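Side-chain contacts in methyltransferase (PDB 1IXK), which probably transfers a methyl group from S-adenosyl-L-methionine to cytidine in RNA, as in other RsmB/NOP-family methyltransferases: residues 259-262 against 263-267; 249-252 against 253-257; 93-97 against 98-102; 157-160 against 161-165. All blocks are in the same frame, centred on the assembly; numbering follows the deposited sequence.

Interaction 1: 259-262 against 263-267; sequences QWAL and DNFDV
The edge of the F265 ring is turned toward the face of W260 in a T-shaped stack, the six-membered indole ring and the phenyl ring having centroids 5.3 Å apart and planes at 84°. F265 comes in with its CE1 corner, which lies 3.7 Å from W260 CH2. Beside it N264 lays its CB over the five-membered half of the same indole, 4.0 Å from that ring's centroid, as a CH-pi contact, and its amide runs on along the ring with the planes 16° apart. The broad indole suits this place because one face takes both neighbours. W260 offers that face because its CG is anti to the backbone N (chi1 171°), which sends the indole along the helix flank beside N264. On the neighbouring flank, Q259 NE2 donates to D263 OD1 at 2.9 Å, meeting the carboxylate from above its plane; the other end of the amide, OE1, accepts from the backbone N of S288. This is the C-terminal end of helix 255-264, where F265 is the first residue to leave helical geometry, while its N still bonds to A261 O at 2.8 Å. An inverse gamma turn centred on D266 then brings V267, at the start of strand 267-270, back against L262, CG2 to CD2 at 4.1 Å. Helix 215-235 packs on the apolar side: M226 touches W260, L229 A261 and L233 F265.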
loop_
_atom_site.group_PDB
_atom_site.type_symbol
_atom_site.label_atom_id
_atom_site.label_comp_id
_atom_site.label_asym_id
_atom_site.label_seq_id
_atom_site.Cartn_x
_atom_site.Cartn_y
_atom_site.Cartn_z
ATOM N N GLN A 259 13.109 -5.990 9.950
ATOM C CA GLN A 259 14.360 -6.429 10.566
ATOM C C GLN A 259 14.196 -7.875 11.038
ATOM O O GLN A 259 15.097 -8.706 10.882
ATOM C CB GLN A 259 14.728 -5.554 11.763
ATOM C CG GLN A 259 16.049 -5.975 12.407
ATOM C CD GLN A 259 17.237 -5.743 11.491
ATOM O OE1 GLN A 259 17.581 -4.608 11.187
ATOM N NE2 GLN A 259 17.862 -6.820 11.040
ATOM N N TRP A 260 13.040 -8.168 11.621
ATOM C CA TRP A 260 12.766 -9.514 12.096
ATOM C C TRP A 260 12.832 -10.493 10.927
ATOM O O TRP A 260 13.413 -11.568 11.043
ATOM C CB TRP A 260 11.385 -9.586 12.752
ATOM C CG TRP A 260 10.969 -10.991 13.052
ATOM C CD1 TRP A 260 11.515 -11.831 13.986
ATOM C CD2 TRP A 260 9.947 -11.738 12.390
ATOM N NE1 TRP A 260 10.894 -13.058 13.943
ATOM C CE2 TRP A 260 9.927 -13.029 12.972
ATOM C CE3 TRP A 260 9.044 -11.446 11.358
ATOM C CZ2 TRP A 260 9.038 -14.023 12.558
ATOM C CZ3 TRP A 260 8.159 -12.436 10.944
ATOM C CH2 TRP A 260 8.165 -13.710 11.546
ATOM N N ALA A 261 12.246 -10.116 9.795
ATOM C CA ALA A 261 12.253 -10.987 8.621
ATOM C C ALA A 261 13.677 -11.237 8.127
ATOM O O ALA A 261 14.027 -12.360 7.765
ATOM C CB ALA A 261 11.416 -10.372 7.506
ATOM N N LEU A 262 14.491 -10.186 8.105
ATOM C CA LEU A 262 15.874 -10.312 7.659
ATOM C C LEU A 262 16.650 -11.235 8.601
ATOM O O LEU A 262 17.514 -11.990 8.160
ATOM C CB LEU A 262 16.549 -8.934 7.617
ATOM C CG LEU A 262 16.073 -7.928 6.562
ATOM C CD1 LEU A 262 16.674 -6.560 6.861
ATOM C CD2 LEU A 262 16.475 -8.399 5.176
ATOM N N ASP A 263 16.338 -11.175 9.892
ATOM C CA ASP A 263 17.021 -12.013 10.889
ATOM C C ASP A 263 16.476 -13.431 10.921
ATOM O O ASP A 263 17.199 -14.387 11.209
ATOM C CB ASP A 263 16.848 -11.461 12.313
ATOM C CG ASP A 263 17.427 -10.080 12.500
ATOM O OD1 ASP A 263 18.263 -9.654 11.681
ATOM O OD2 ASP A 263 17.048 -9.427 13.499
ATOM N N ASN A 264 15.189 -13.561 10.636
ATOM C CA ASN A 264 14.527 -14.853 10.710
ATOM C C ASN A 264 14.467 -15.702 9.437
ATOM O O ASN A 264 14.414 -16.930 9.519
ATOM C CB ASN A 264 13.115 -14.634 11.252
ATOM C CG ASN A 264 12.541 -15.873 11.879
ATOM O OD1 ASN A 264 13.050 -16.356 12.890
ATOM N ND2 ASN A 264 11.478 -16.406 11.278
ATOM N N PHE A 265 14.475 -15.071 8.266
ATOM C CA PHE A 265 14.396 -15.833 7.021
ATOM C C PHE A 265 15.562 -15.579 6.074
ATOM O O PHE A 265 16.357 -14.670 6.282
ATOM C CB PHE A 265 13.092 -15.519 6.288
ATOM C CG PHE A 265 11.866 -15.649 7.150
ATOM C CD1 PHE A 265 11.317 -14.535 7.769
ATOM C CD2 PHE A 265 11.264 -16.886 7.334
ATOM C CE1 PHE A 265 10.178 -14.649 8.566
ATOM C CE2 PHE A 265 10.126 -17.014 8.129
ATOM C CZ PHE A 265 9.581 -15.889 8.744
ATOM N N ASP A 266 15.639 -16.383 5.020
ATOM C CA ASP A 266 16.692 -16.248 4.024
ATOM C C ASP A 266 16.201 -15.293 2.936
ATOM O O ASP A 266 15.827 -15.712 1.838
ATOM C CB ASP A 266 17.021 -17.619 3.439
ATOM C CG ASP A 266 17.482 -18.596 4.500
ATOM O OD1 ASP A 266 18.549 -18.352 5.100
ATOM O OD2 ASP A 266 16.775 -19.599 4.747
ATOM N N VAL A 267 16.197 -14.006 3.269
ATOM C CA VAL A 267 15.740 -12.963 2.359
ATOM C C VAL A 267 16.679 -11.762 2.353
ATOM O O VAL A 267 17.534 -11.618 3.227
ATOM C CB VAL A 267 14.336 -12.450 2.755
ATOM C CG1 VAL A 267 13.337 -13.605 2.758
ATOM C CG2 VAL A 267 14.394 -11.781 4.130
#

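Interaction 2: 249-252 against 253-257; sequences LEPE and ENEFV
E252 runs alongside F256 in the same direction, with the aliphatic part of the glutamate along the phenyl rim: E252 CG is 3.6 Å from F256 CD2. The carboxylate and ring planes stand 58° apart, and the charged end turns off to partners of its own, a division of labour that suits a glutamate. F256 has CG anti to its own carbonyl carbon (chi1 -77°), and this swings the ring back over the preceding turn, where P251 C and E252 N lie over one face and P251 CB approaches CE1 at 4.0 Å. An alanine in place of F256 would probably leave the methylenes of E252 and the ring of P251 without their shared apolar partner. The turn leads from strand 240-246 into helix 255-264 of the methyltransferase domain, with N254 at the N-cap position. N254 makes no side-chain capping bond; its OD1 bonds to T246 and its ND2 to S248 O, about 8 Å between side chains from C247, the predicted nucleophile. P251 O grips the chain twice, taking N254 N at 3.0 Å and F256 N at 2.9 Å from opposite faces of its carbonyl plane. E255, bent at chi2, brings OE1 within 3.4 Å of P251 CA. E250 and E253 also run alongside each other, their carboxylates nearly coplanar (14°) and their OE2 atoms 5.3 Å apart. The gathered negative charge is probably offset by salt bridges, E250 OE1 and E252 to a shared R23, E253 to R213 and E255 to R296, while E250 OE2 bonds to S200 OG.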
loop_
_atom_site.group_PDB
_atom_site.type_symbol
_atom_site.label_atom_id
_atom_site.label_comp_id
_atom_site.label_asym_id
_atom_site.label_seq_id
_atom_site.Cartn_x
_atom_site.Cartn_y
_atom_site.Cartn_z
ATOM N N LEU A 249 2.696 4.625 10.751
ATOM C CA LEU A 249 3.931 5.361 10.990
ATOM C C LEU A 249 4.785 4.636 12.031
ATOM O O LEU A 249 5.969 4.943 12.194
ATOM C CB LEU A 249 3.623 6.762 11.520
ATOM C CG LEU A 249 2.917 7.737 10.585
ATOM C CD1 LEU A 249 2.512 8.981 11.369
ATOM C CD2 LEU A 249 3.844 8.085 9.432
ATOM N N GLU A 250 4.184 3.669 12.718
ATOM C CA GLU A 250 4.872 2.939 13.787
ATOM C C GLU A 250 5.985 2.000 13.338
ATOM O O GLU A 250 5.772 1.113 12.508
ATOM C CB GLU A 250 3.874 2.114 14.623
ATOM C CG GLU A 250 2.574 2.812 15.012
ATOM C CD GLU A 250 2.781 4.190 15.604
ATOM O OE1 GLU A 250 3.736 4.381 16.386
ATOM O OE2 GLU A 250 1.976 5.088 15.290
ATOM N N PRO A 251 7.190 2.175 13.896
ATOM C CA PRO A 251 8.308 1.304 13.521
ATOM C C PRO A 251 7.999 -0.160 13.847
ATOM O O PRO A 251 8.466 -1.060 13.157
ATOM C CB PRO A 251 9.465 1.845 14.357
ATOM C CG PRO A 251 9.145 3.307 14.473
ATOM C CD PRO A 251 7.650 3.289 14.744
ATOM N N GLU A 252 7.207 -0.394 14.895
ATOM C CA GLU A 252 6.868 -1.761 15.290
ATOM C C GLU A 252 6.130 -2.542 14.205
ATOM O O GLU A 252 6.248 -3.765 14.131
ATOM C CB GLU A 252 6.029 -1.772 16.583
ATOM C CG GLU A 252 6.802 -1.398 17.853
ATOM C CD GLU A 252 6.853 0.094 18.112
ATOM O OE1 GLU A 252 6.505 0.881 17.197
ATOM O OE2 GLU A 252 7.250 0.482 19.238
ATOM N N GLU A 253 5.362 -1.841 13.375
ATOM C CA GLU A 253 4.611 -2.490 12.305
ATOM C C GLU A 253 5.363 -2.420 10.983
ATOM O O GLU A 253 4.950 -3.033 9.994
ATOM C CB GLU A 253 3.248 -1.810 12.115
ATOM C CG GLU A 253 2.352 -1.789 13.336
ATOM C CD GLU A 253 1.104 -0.954 13.106
ATOM O OE1 GLU A 253 0.230 -1.379 12.322
ATOM O OE2 GLU A 253 1.011 0.140 13.698
ATOM N N ASN A 254 6.462 -1.670 10.967
ATOM C CA ASN A 254 7.245 -1.488 9.748
ATOM C C ASN A 254 8.680 -2.018 9.827
ATOM O O ASN A 254 8.934 -3.206 9.588
ATOM C CB ASN A 254 7.275 0.001 9.371
ATOM C CG ASN A 254 5.889 0.564 9.080
ATOM O OD1 ASN A 254 4.997 -0.156 8.637
ATOM N ND2 ASN A 254 5.717 1.862 9.302
ATOM N N GLU A 255 9.612 -1.127 10.149
ATOM C CA GLU A 255 11.027 -1.484 10.256
ATOM C C GLU A 255 11.308 -2.684 11.159
ATOM O O GLU A 255 12.148 -3.527 10.837
ATOM C CB GLU A 255 11.837 -0.282 10.752
ATOM C CG GLU A 255 11.987 0.841 9.722
ATOM C CD GLU A 255 10.845 1.846 9.726
ATOM O OE1 GLU A 255 9.856 1.650 10.463
ATOM O OE2 GLU A 255 10.944 2.843 8.980
ATOM N N PHE A 256 10.624 -2.754 12.296
ATOM C CA PHE A 256 10.817 -3.863 13.238
ATOM C C PHE A 256 10.432 -5.206 12.617
ATOM O O PHE A 256 11.088 -6.225 12.849
ATOM C CB PHE A 256 9.974 -3.652 14.497
ATOM C CG PHE A 256 10.542 -2.646 15.462
ATOM C CD1 PHE A 256 11.540 -1.759 15.074
ATOM C CD2 PHE A 256 10.047 -2.566 16.761
ATOM C CE1 PHE A 256 12.038 -0.804 15.964
ATOM C CE2 PHE A 256 10.534 -1.615 17.656
ATOM C CZ PHE A 256 11.533 -0.731 17.253
ATOM N N VAL A 257 9.353 -5.210 11.844
ATOM C CA VAL A 257 8.897 -6.435 11.204
ATOM C C VAL A 257 9.880 -6.836 10.115
ATOM O O VAL A 257 10.206 -8.017 9.965
ATOM C CB VAL A 257 7.498 -6.253 10.581
ATOM C CG1 VAL A 257 7.086 -7.519 9.838
ATOM C CG2 VAL A 257 6.490 -5.924 11.668
#

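Interaction 3: 93-97 against 98-102; sequences PEFLT and GLIYI
A Schellman motif ends helix 93-96: L99 N reaches back to E94 O at 2.7 Å, and G98 N to F95 O at 3.3 Å. G98 is the C-prime residue; its positive phi (73°) favours glycine, and a CB there would clash with T97 O. L99 follows the turn with its CB close to E94 O and its CG 3.5 Å from T97 OG1, the two side chains running alongside each other. An alanine at L99 would probably open a gap beside T97 and E94, where the branched end of the leucine now packs. With chi1 at 60°, T97 sets OG1 between its backbone N and carbonyl carbon, and from there the hydroxyl donates to P93 O at 2.6 Å from above that carbonyl plane. The chain then runs on past F95. I100 CG1 sits 4.0 Å from F95 CB, and I102 CG1 meets F95 CE2 at 3.7 Å, the side chains crossing at about a right angle. A water donates to both F95 O and I100 O, bridging helix to strand. Strand 100-102 lies at the outer side of the antiparallel sheet beside strand 46-49, where F47 touches I100 and I102, while helix 56-65 packs against E94 through L59 and L63 and supplies R62 to E94 OE2, K66 pairing with OE1.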
loop_
_atom_site.group_PDB
_atom_site.type_symbol
_atom_site.label_atom_id
_atom_site.label_comp_id
_atom_site.label_asym_id
_atom_site.label_seq_id
_atom_site.Cartn_x
_atom_site.Cartn_y
_atom_site.Cartn_z
ATOM N N PRO A 93 -18.242 8.641 -18.099
ATOM C CA PRO A 93 -18.392 7.352 -18.776
ATOM C C PRO A 93 -17.103 6.551 -18.578
ATOM O O PRO A 93 -17.125 5.322 -18.510
ATOM C CB PRO A 93 -18.599 7.751 -20.237
ATOM C CG PRO A 93 -19.247 9.093 -20.135
ATOM C CD PRO A 93 -18.447 9.754 -19.043
ATOM N N GLU A 94 -15.985 7.270 -18.492
ATOM C CA GLU A 94 -14.674 6.658 -18.289
ATOM C C GLU A 94 -14.701 5.771 -17.046
ATOM O O GLU A 94 -14.266 4.622 -17.077
ATOM C CB GLU A 94 -13.597 7.733 -18.103
ATOM C CG GLU A 94 -13.170 8.486 -19.364
ATOM C CD GLU A 94 -14.272 9.343 -19.960
ATOM O OE1 GLU A 94 -15.165 9.785 -19.207
ATOM O OE2 GLU A 94 -14.234 9.589 -21.185
ATOM N N PHE A 95 -15.214 6.317 -15.950
ATOM C CA PHE A 95 -15.293 5.574 -14.701
ATOM C C PHE A 95 -16.357 4.481 -14.733
ATOM O O PHE A 95 -16.129 3.365 -14.267
ATOM C CB PHE A 95 -15.577 6.531 -13.536
ATOM C CG PHE A 95 -15.825 5.831 -12.229
ATOM C CD1 PHE A 95 -17.118 5.476 -11.847
ATOM C CD2 PHE A 95 -14.764 5.483 -11.402
ATOM C CE1 PHE A 95 -17.345 4.783 -10.663
ATOM C CE2 PHE A 95 -14.982 4.789 -10.212
ATOM C CZ PHE A 95 -16.276 4.438 -9.843
ATOM N N LEU A 96 -17.519 4.805 -15.289
ATOM C CA LEU A 96 -18.621 3.856 -15.355
ATOM C C LEU A 96 -18.372 2.668 -16.288
ATOM O O LEU A 96 -18.976 1.610 -16.121
ATOM C CB LEU A 96 -19.909 4.586 -15.759
ATOM C CG LEU A 96 -20.410 5.642 -14.763
ATOM C CD1 LEU A 96 -21.587 6.404 -15.355
ATOM C CD2 LEU A 96 -20.814 4.968 -13.460
ATOM N N THR A 97 -17.487 2.831 -17.265
ATOM C CA THR A 97 -17.201 1.738 -18.187
ATOM C C THR A 97 -15.873 1.045 -17.870
ATOM O O THR A 97 -15.356 0.273 -18.676
ATOM C CB THR A 97 -17.198 2.222 -19.661
ATOM O OG1 THR A 97 -16.198 3.230 -19.846
ATOM C CG2 THR A 97 -18.563 2.797 -20.029
ATOM N N GLY A 98 -15.327 1.333 -16.691
ATOM C CA GLY A 98 -14.082 0.710 -16.268
ATOM C C GLY A 98 -12.790 1.161 -16.926
ATOM O O GLY A 98 -11.841 0.379 -17.006
ATOM N N LEU A 99 -12.730 2.405 -17.390
ATOM C CA LEU A 99 -11.515 2.905 -18.023
ATOM C C LEU A 99 -10.536 3.455 -16.988
ATOM O O LEU A 99 -9.342 3.587 -17.258
ATOM C CB LEU A 99 -11.846 3.980 -19.061
ATOM C CG LEU A 99 -12.752 3.510 -20.202
ATOM C CD1 LEU A 99 -12.733 4.552 -21.318
ATOM C CD2 LEU A 99 -12.269 2.161 -20.731
ATOM N N ILE A 100 -11.055 3.780 -15.808
ATOM C CA ILE A 100 -10.237 4.284 -14.712
ATOM C C ILE A 100 -10.751 3.708 -13.400
ATOM O O ILE A 100 -11.905 3.280 -13.305
ATOM C CB ILE A 100 -10.253 5.834 -14.623
ATOM C CG1 ILE A 100 -11.689 6.347 -14.471
ATOM C CG2 ILE A 100 -9.593 6.437 -15.862
ATOM C CD1 ILE A 100 -11.766 7.821 -14.131
ATOM N N TYR A 101 -9.884 3.679 -12.395
ATOM C CA TYR A 101 -10.245 3.162 -11.080
ATOM C C TYR A 101 -9.789 4.179 -10.049
ATOM O O TYR A 101 -8.661 4.667 -10.112
ATOM C CB TYR A 101 -9.567 1.812 -10.833
ATOM C CG TYR A 101 -9.967 1.162 -9.528
ATOM C CD1 TYR A 101 -9.286 1.445 -8.345
ATOM C CD2 TYR A 101 -11.048 0.284 -9.471
ATOM C CE1 TYR A 101 -9.675 0.868 -7.133
ATOM C CE2 TYR A 101 -11.444 -0.297 -8.269
ATOM C CZ TYR A 101 -10.753 -0.001 -7.107
ATOM O OH TYR A 101 -11.144 -0.583 -5.924
ATOM N N ILE A 102 -10.667 4.508 -9.107
ATOM C CA ILE A 102 -10.338 5.491 -8.077
ATOM C C ILE A 102 -9.720 4.847 -6.835
ATOM O O ILE A 102 -10.294 3.940 -6.245
ATOM C CB ILE A 102 -11.591 6.278 -7.629
ATOM C CG1 ILE A 102 -12.276 6.919 -8.839
ATOM C CG2 ILE A 102 -11.193 7.346 -6.618
ATOM C CD1 ILE A 102 -11.442 7.976 -9.534
HETATM O O HOH W 1 -14.178 1.940 -12.952
#

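Interaction 4: 157-160 against 161-165; sequences RETR and LNLSR
T159 and L163 face the same flank of helix 153-166, one turn apart, in the beta-alpha-beta unit that runs from strand 145-149 through this helix to strand 171-174 of the Rossmann-like methyltransferase domain. The apolar contact is made by the T159 methyl: CG2 is anti to the backbone N, which lays it alongside L163, 4.1 Å from CD1. L163 suits this buried flank because its branched end packs beside T159 and also touches V171 on the following strand. Threonine serves the flank in two ways, since the hydroxyl on its other branch is within hydrogen-bonding distance of both R155 O and P129 O, its one proton shared between them or given to either. P129 and its neighbour G130 belong to the predicted S-adenosyl-L-methionine site, and the T159 side chain lies about 4 Å from that of G130, so the helix sits directly against that loop. Among the backbone bonds, the one from L163 N to T159 O, 2.9 Å, is close to straight, with an N-H...O angle of 166°. N162 N to E158 O and S164 N to R160 O, both 3.1 Å, continue the alpha-helical pattern. The exposed side carries long charged chains, as fits a surface helix: E158 points outward, and R160 touches L173 of strand 171-174. A further side-chain bond lies within 161-165, where R165 NH2 donates to N162 OD1 at 2.8 Å, arriving from above the amide carbonyl plane, 66° out of it, and with the oxygen tilted 27° from the guanidinium plane.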
loop_
_atom_site.group_PDB
_atom_site.type_symbol
_atom_site.label_atom_id
_atom_site.label_comp_id
_atom_site.label_asym_id
_atom_site.label_seq_id
_atom_site.Cartn_x
_atom_site.Cartn_y
_atom_site.Cartn_z
ATOM N N ARG A 157 -18.159 -10.437 -3.185
ATOM C CA ARG A 157 -19.114 -10.345 -4.283
ATOM C C ARG A 157 -18.997 -8.993 -4.974
ATOM O O ARG A 157 -19.065 -8.903 -6.199
ATOM C CB ARG A 157 -20.540 -10.529 -3.762
ATOM C CG ARG A 157 -20.879 -11.958 -3.412
ATOM C CD ARG A 157 -22.150 -12.028 -2.588
ATOM N NE ARG A 157 -22.556 -13.406 -2.337
ATOM C CZ ARG A 157 -23.297 -13.783 -1.301
ATOM N NH1 ARG A 157 -23.704 -12.877 -0.420
ATOM N NH2 ARG A 157 -23.633 -15.058 -1.147
ATOM N N GLU A 158 -18.829 -7.946 -4.176
ATOM C CA GLU A 158 -18.695 -6.589 -4.686
ATOM C C GLU A 158 -17.441 -6.490 -5.546
ATOM O O GLU A 158 -17.467 -5.927 -6.642
ATOM C CB GLU A 158 -18.603 -5.606 -3.516
ATOM C CG GLU A 158 -18.114 -4.212 -3.879
ATOM C CD GLU A 158 -17.907 -3.330 -2.655
ATOM O OE1 GLU A 158 -17.164 -3.742 -1.737
ATOM O OE2 GLU A 158 -18.484 -2.222 -2.608
ATOM N N THR A 159 -16.345 -7.043 -5.036
ATOM C CA THR A 159 -15.077 -7.018 -5.748
ATOM C C THR A 159 -15.171 -7.739 -7.085
ATOM O O THR A 159 -14.631 -7.272 -8.086
ATOM C CB THR A 159 -13.963 -7.656 -4.903
ATOM O OG1 THR A 159 -13.774 -6.876 -3.719
ATOM C CG2 THR A 159 -12.650 -7.697 -5.680
ATOM N N ARG A 160 -15.863 -8.874 -7.102
ATOM C CA ARG A 160 -16.016 -9.641 -8.326
ATOM C C ARG A 160 -16.723 -8.804 -9.394
ATOM O O ARG A 160 -16.437 -8.944 -10.583
ATOM C CB ARG A 160 -16.784 -10.939 -8.047
ATOM C CG ARG A 160 -16.890 -11.876 -9.244
ATOM C CD ARG A 160 -17.390 -13.254 -8.819
ATOM N NE ARG A 160 -16.358 -14.014 -8.115
ATOM C CZ ARG A 160 -16.601 -15.058 -7.330
ATOM N NH1 ARG A 160 -17.848 -15.466 -7.138
ATOM N NH2 ARG A 160 -15.597 -15.702 -6.743
ATOM N N LEU A 161 -17.636 -7.930 -8.973
ATOM C CA LEU A 161 -18.343 -7.067 -9.920
ATOM C C LEU A 161 -17.413 -5.977 -10.438
ATOM O O LEU A 161 -17.448 -5.628 -11.616
ATOM C CB LEU A 161 -19.565 -6.418 -9.267
ATOM C CG LEU A 161 -20.779 -7.310 -9.002
ATOM C CD1 LEU A 161 -21.901 -6.464 -8.426
ATOM C CD2 LEU A 161 -21.229 -7.976 -10.298
ATOM N N ASN A 162 -16.592 -5.427 -9.550
ATOM C CA ASN A 162 -15.645 -4.393 -9.943
ATOM C C ASN A 162 -14.688 -4.973 -10.985
ATOM O O ASN A 162 -14.412 -4.348 -12.010
ATOM C CB ASN A 162 -14.846 -3.905 -8.731
ATOM C CG ASN A 162 -15.643 -2.983 -7.833
ATOM O OD1 ASN A 162 -16.833 -2.748 -8.057
ATOM N ND2 ASN A 162 -14.990 -2.450 -6.804
ATOM N N LEU A 163 -14.190 -6.175 -10.714
ATOM C CA LEU A 163 -13.262 -6.835 -11.624
ATOM C C LEU A 163 -13.919 -7.031 -12.989
ATOM O O LEU A 163 -13.273 -6.884 -14.027
ATOM C CB LEU A 163 -12.812 -8.180 -11.035
ATOM C CG LEU A 163 -12.038 -8.113 -9.708
ATOM C CD1 LEU A 163 -11.739 -9.516 -9.212
ATOM C CD2 LEU A 163 -10.741 -7.336 -9.901
ATOM N N SER A 164 -15.210 -7.351 -12.985
ATOM C CA SER A 164 -15.939 -7.548 -14.231
ATOM C C SER A 164 -16.005 -6.237 -15.011
ATOM O O SER A 164 -15.784 -6.215 -16.222
ATOM C CB SER A 164 -17.352 -8.059 -13.944
ATOM O OG SER A 164 -18.096 -8.165 -15.144
ATOM N N ARG A 165 -16.304 -5.146 -14.317
ATOM C CA ARG A 165 -16.375 -3.838 -14.954
ATOM C C ARG A 165 -15.012 -3.450 -15.534
ATOM O O ARG A 165 -14.935 -2.789 -16.574
ATOM C CB ARG A 165 -16.837 -2.770 -13.950
ATOM C CG ARG A 165 -16.645 -1.339 -14.457
ATOM C CD ARG A 165 -17.437 -0.285 -13.676
ATOM N NE ARG A 165 -17.062 -0.191 -12.267
ATOM C CZ ARG A 165 -17.575 -0.947 -11.300
ATOM N NH1 ARG A 165 -18.494 -1.862 -11.583
ATOM N NH2 ARG A 165 -17.165 -0.794 -10.048
#

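How the interactions relate
Interactions 1 and 2 share helix 255-264, with centres 14 Å apart. The start of the helix is buried and rich in glutamates, probably balanced by salt bridges to arginines, one of which serves two of them, whereas its end is only partly buried and relies on aromatic stacking. Interactions 3 and 4 lie across the chain's centre from interaction 2, one in the N-terminal region and one in the methyltransferase domain, yet they touch: the aliphatic part of R165 packs against the backbone of L96 and G98, linking the two parts. Both are partly buried, but 93-102 is a helix-to-strand turn, while 157-165 is uninterrupted helix with one buried flank near the predicted cofactor loop.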